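Twin-arginine translocation pathway signal protein (Burkholderia phytofirmans, PDB 2RJO) probably serves as a periplasmic sugar-binding protein that captures galactose between its two lobes, perhaps for delivery to a transporter. Local coordinates at residues 16-21 and 205-210. Numbering follows the deposited sequence.
Sequences TNPYYT and NDDMAL. With GAL (beta-D-galactopyranose), chain B; SO4 (sulfate ion), chain D.
Asn17 and Asn205 converge on the galactose from the two sides of the cleft, their donors side by side with Asn17 ND2 3.5 Å from Asn205 ND2. Of the two bonds to GAL O2, that from Asn205 ND2 is the firmer, 3.1 Å long and nearly straight at 160°, and that from Asn17 ND2 is weak. Asn17 ND2 also gives a bond of 2.6 Å to O4 of a sulfate, probably from the crystallisation liquor, that Arg13 also holds. GAL C3 sits over the centre of one Tyr19 ring face, 4.2 Å above its plane. The Asn17 amide stacks on the Asp207 carboxylate, planes 16° apart, and Asp207 OD1 comes to 3.6 Å from Pro18 CD. These are the facing helix starts of a periplasmic binding protein, one from each lobe, closed around the sugar. Each asparagine is the N-cap of its helix: Asn17 OD1 accepts from Tyr19 N at 2.7 Å, Asn205 OD1 from Met208 N at 3.1 Å. CG of Asn17 lies anti to the backbone N (chi1 -179°), which brings the end of the side chain nearer the 206-210 helix. Water bridges the lobes twice, joining Asn17 OD1 to Asp207 N, weakly at the latter, and Thr16 OG1 to Asp207 OD2. Further out, Asp207 OD2 takes the Ser180 amide, Asn205 ND2 bonds weakly to Trp178 O, and Tyr19 OH is tied to Trp95.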
ATOM      1  N   THR A  16     -11.247  -2.540  -7.136  1.00 31.24           N
ATOM      2  CA  THR A  16     -11.487  -1.296  -7.865  1.00 30.20           C
ATOM      3  C   THR A  16     -10.277  -0.364  -7.875  1.00 28.89           C
ATOM      4  O   THR A  16     -10.177   0.506  -8.733  1.00 28.96           O
ATOM      5  CB  THR A  16     -12.738  -0.546  -7.314  1.00 31.57           C
ATOM      6  OG1 THR A  16     -12.732   0.806  -7.794  1.00 34.84           O
ATOM      7  CG2 THR A  16     -12.759  -0.538  -5.800  1.00 30.66           C
ATOM      8  N   ASN A  17      -9.361  -0.563  -6.925  1.00 27.75           N
ATOM      9  CA  ASN A  17      -8.131   0.228  -6.812  1.00 25.34           C
ATOM     10  C   ASN A  17      -7.045  -0.515  -7.576  1.00 24.34           C
ATOM     11  O   ASN A  17      -6.683  -1.632  -7.205  1.00 24.91           O
ATOM     12  CB  ASN A  17      -7.720   0.344  -5.337  1.00 25.15           C
ATOM     13  CG  ASN A  17      -6.446   1.174  -5.131  1.00 26.15           C
ATOM     14  OD1 ASN A  17      -5.606   1.283  -6.022  1.00 25.72           O
ATOM     15  ND2 ASN A  17      -6.297   1.742  -3.939  1.00 24.48           N
ATOM     16  N   PRO A  18      -6.496   0.091  -8.640  1.00 24.02           N
ATOM     17  CA  PRO A  18      -5.447  -0.585  -9.415  1.00 23.17           C
ATOM     18  C   PRO A  18      -4.286  -1.107  -8.565  1.00 22.89           C
ATOM     19  O   PRO A  18      -3.580  -2.044  -8.954  1.00 22.44           O
ATOM     20  CB  PRO A  18      -5.029   0.471 -10.442  1.00 23.03           C
ATOM     21  CG  PRO A  18      -5.417   1.782  -9.801  1.00 26.20           C
ATOM     22  CD  PRO A  18      -6.731   1.456  -9.142  1.00 25.94           C
ATOM     23  N   TYR A  19      -4.090  -0.507  -7.399  1.00 22.49           N
ATOM     24  CA  TYR A  19      -3.034  -0.960  -6.504  1.00 21.58           C
ATOM     25  C   TYR A  19      -3.259  -2.446  -6.207  1.00 18.87           C
ATOM     26  O   TYR A  19      -2.346  -3.257  -6.327  1.00 20.35           O
ATOM     27  CB  TYR A  19      -3.062  -0.165  -5.191  1.00 22.07           C
ATOM     28  CG  TYR A  19      -2.192  -0.774  -4.121  1.00 23.13           C
ATOM     29  CD1 TYR A  19      -0.819  -0.530  -4.082  1.00 23.03           C
ATOM     30  CD2 TYR A  19      -2.733  -1.644  -3.179  1.00 22.92           C
ATOM     31  CE1 TYR A  19      -0.002  -1.147  -3.122  1.00 24.47           C
ATOM     32  CE2 TYR A  19      -1.931  -2.268  -2.222  1.00 24.29           C
ATOM     33  CZ  TYR A  19      -0.569  -2.019  -2.194  1.00 23.79           C
ATOM     34  OH  TYR A  19       0.209  -2.644  -1.243  1.00 21.71           O
ATOM     35  N   TYR A  20      -4.485  -2.783  -5.823  1.00 17.46           N
ATOM     36  CA  TYR A  20      -4.858  -4.149  -5.491  1.00 17.65           C
ATOM     37  C   TYR A  20      -5.029  -5.045  -6.706  1.00 18.12           C
ATOM     38  O   TYR A  20      -4.954  -6.271  -6.588  1.00 18.36           O
ATOM     39  CB  TYR A  20      -6.142  -4.151  -4.651  1.00 16.39           C
ATOM     40  CG  TYR A  20      -5.915  -3.689  -3.231  1.00 17.46           C
ATOM     41  CD1 TYR A  20      -6.638  -2.625  -2.694  1.00 18.29           C
ATOM     42  CD2 TYR A  20      -4.966  -4.314  -2.420  1.00 17.09           C
ATOM     43  CE1 TYR A  20      -6.420  -2.191  -1.376  1.00 16.90           C
ATOM     44  CE2 TYR A  20      -4.741  -3.889  -1.104  1.00 17.56           C
ATOM     45  CZ  TYR A  20      -5.473  -2.827  -0.592  1.00 16.71           C
ATOM     46  OH  TYR A  20      -5.258  -2.403   0.701  1.00 18.59           O
ATOM     47  N   THR A  21      -5.279  -4.449  -7.869  1.00 17.06           N
ATOM     48  CA  THR A  21      -5.423  -5.246  -9.072  1.00 18.26           C
ATOM     49  C   THR A  21      -4.079  -5.927  -9.312  1.00 18.76           C
ATOM     50  O   THR A  21      -4.024  -7.108  -9.645  1.00 19.22           O
ATOM     51  CB  THR A  21      -5.771  -4.383 -10.292  1.00 19.92           C
ATOM     52  OG1 THR A  21      -7.040  -3.748 -10.085  1.00 21.55           O
ATOM     53  CG2 THR A  21      -5.850  -5.252 -11.540  1.00 21.14           C
ATOM     54  N   ASN A 205      -2.479   8.411  -1.693  1.00 18.38           N
ATOM     55  CA  ASN A 205      -2.284   7.278  -2.612  1.00 19.84           C
ATOM     56  C   ASN A 205      -2.700   7.693  -4.023  1.00 20.17           C
ATOM     57  O   ASN A 205      -3.281   8.761  -4.200  1.00 21.25           O
ATOM     58  CB  ASN A 205      -3.045   6.026  -2.127  1.00 19.48           C
ATOM     59  CG  ASN A 205      -4.513   6.026  -2.509  1.00 20.48           C
ATOM     60  OD1 ASN A 205      -5.167   7.061  -2.506  1.00 21.86           O
ATOM     61  ND2 ASN A 205      -5.045   4.848  -2.809  1.00 15.35           N
ATOM     62  N   ASP A 206      -2.376   6.883  -5.029  1.00 20.90           N
ATOM     63  CA  ASP A 206      -2.721   7.226  -6.409  1.00 20.79           C
ATOM     64  C   ASP A 206      -4.209   7.322  -6.722  1.00 20.73           C
ATOM     65  O   ASP A 206      -4.634   8.226  -7.438  1.00 18.32           O
ATOM     66  CB  ASP A 206      -2.095   6.235  -7.401  1.00 21.51           C
ATOM     67  CG  ASP A 206      -0.593   6.401  -7.526  1.00 22.97           C
ATOM     68  OD1 ASP A 206      -0.053   7.367  -6.948  1.00 25.21           O
ATOM     69  OD2 ASP A 206       0.045   5.569  -8.203  1.00 22.61           O
ATOM     70  N   ASP A 207      -4.998   6.386  -6.201  1.00 20.48           N
ATOM     71  CA  ASP A 207      -6.425   6.389  -6.471  1.00 20.14           C
ATOM     72  C   ASP A 207      -7.059   7.732  -6.108  1.00 18.83           C
ATOM     73  O   ASP A 207      -7.819   8.281  -6.897  1.00 18.12           O
ATOM     74  CB  ASP A 207      -7.120   5.252  -5.715  1.00 21.24           C
ATOM     75  CG  ASP A 207      -8.344   4.730  -6.449  1.00 25.04           C
ATOM     76  OD1 ASP A 207      -8.212   4.356  -7.635  1.00 28.78           O
ATOM     77  OD2 ASP A 207      -9.446   4.680  -5.853  1.00 27.95           O
HETATM   78  N   MSE A 208      -6.732   8.264  -4.931  1.00 19.67           N
HETATM   79  CA  MSE A 208      -7.289   9.544  -4.497  1.00 18.68           C
HETATM   80  C   MSE A 208      -6.755  10.689  -5.369  1.00 19.27           C
HETATM   81  O   MSE A 208      -7.465  11.654  -5.638  1.00 22.03           O
HETATM   82  CB  MSE A 208      -6.979   9.811  -3.008  1.00 17.19           C
HETATM   83  CG  MSE A 208      -7.574   8.785  -2.022  1.00 14.56           C
HETATM   84 SE   MSE A 208      -7.653   9.312  -0.270  1.00 10.85          SE
HETATM   85  CE  MSE A 208      -5.933   9.426   0.126  1.00 13.37           C
ATOM     86  N   ALA A 209      -5.508  10.585  -5.812  1.00 19.15           N
ATOM     87  CA  ALA A 209      -4.931  11.622  -6.668  1.00 19.65           C
ATOM     88  C   ALA A 209      -5.642  11.629  -8.018  1.00 19.30           C
ATOM     89  O   ALA A 209      -5.894  12.691  -8.586  1.00 18.57           O
ATOM     90  CB  ALA A 209      -3.442  11.378  -6.865  1.00 19.38           C
ATOM     91  N   LEU A 210      -5.963  10.442  -8.531  1.00 19.38           N
ATOM     92  CA  LEU A 210      -6.656  10.336  -9.817  1.00 20.20           C
ATOM     93  C   LEU A 210      -8.068  10.864  -9.647  1.00 19.31           C
ATOM     94  O   LEU A 210      -8.658  11.395 -10.580  1.00 20.90           O
ATOM     95  CB  LEU A 210      -6.687   8.879 -10.308  1.00 20.45           C
ATOM     96  CG  LEU A 210      -5.321   8.336 -10.754  1.00 21.24           C
ATOM     97  CD1 LEU A 210      -5.415   6.855 -11.075  1.00 23.24           C
ATOM     98  CD2 LEU A 210      -4.841   9.107 -11.965  1.00 22.37           C
TER
HETATM   99  C1  GAL B 368      -4.555   0.989  -0.287  1.00 19.20           C
HETATM  100  C2  GAL B 368      -3.490   2.040  -0.678  1.00 17.63           C
HETATM  101  C3  GAL B 368      -2.102   1.522  -0.241  1.00 19.02           C
HETATM  102  C4  GAL B 368      -2.116   1.302   1.282  1.00 18.98           C
HETATM  103  C5  GAL B 368      -3.234   0.263   1.578  1.00 20.12           C
HETATM  104  C6  GAL B 368      -3.285   0.024   3.073  1.00 18.74           C
HETATM  105  O1  GAL B 368      -5.854   1.474  -0.677  1.00 17.94           O
HETATM  106  O2  GAL B 368      -3.499   2.227  -2.093  1.00 18.75           O
HETATM  107  O3  GAL B 368      -1.097   2.482  -0.562  1.00 16.35           O
HETATM  108  O4  GAL B 368      -2.429   2.537   1.924  1.00 18.39           O
HETATM  109  O5  GAL B 368      -4.541   0.773   1.152  1.00 19.35           O
HETATM  110  O6  GAL B 368      -4.302  -0.927   3.322  1.00 16.32           O
HETATM  111  S   SO4 D 370      -9.119   0.581  -1.505  1.00 51.32           S
HETATM  112  O1  SO4 D 370      -9.958  -0.634  -1.674  1.00 52.20           O
HETATM  113  O2  SO4 D 370      -8.737   0.755  -0.086  1.00 50.77           O
HETATM  114  O3  SO4 D 370      -9.851   1.770  -2.007  1.00 52.64           O
HETATM  115  O4  SO4 D 370      -7.882   0.404  -2.294  1.00 54.11           O
HETATM  116  O   HOH W   1     -11.422   2.957  -6.125  1.00 32.17           O
HETATM  117  O   HOH W   2      -4.152   3.488  -5.882  1.00 17.61           O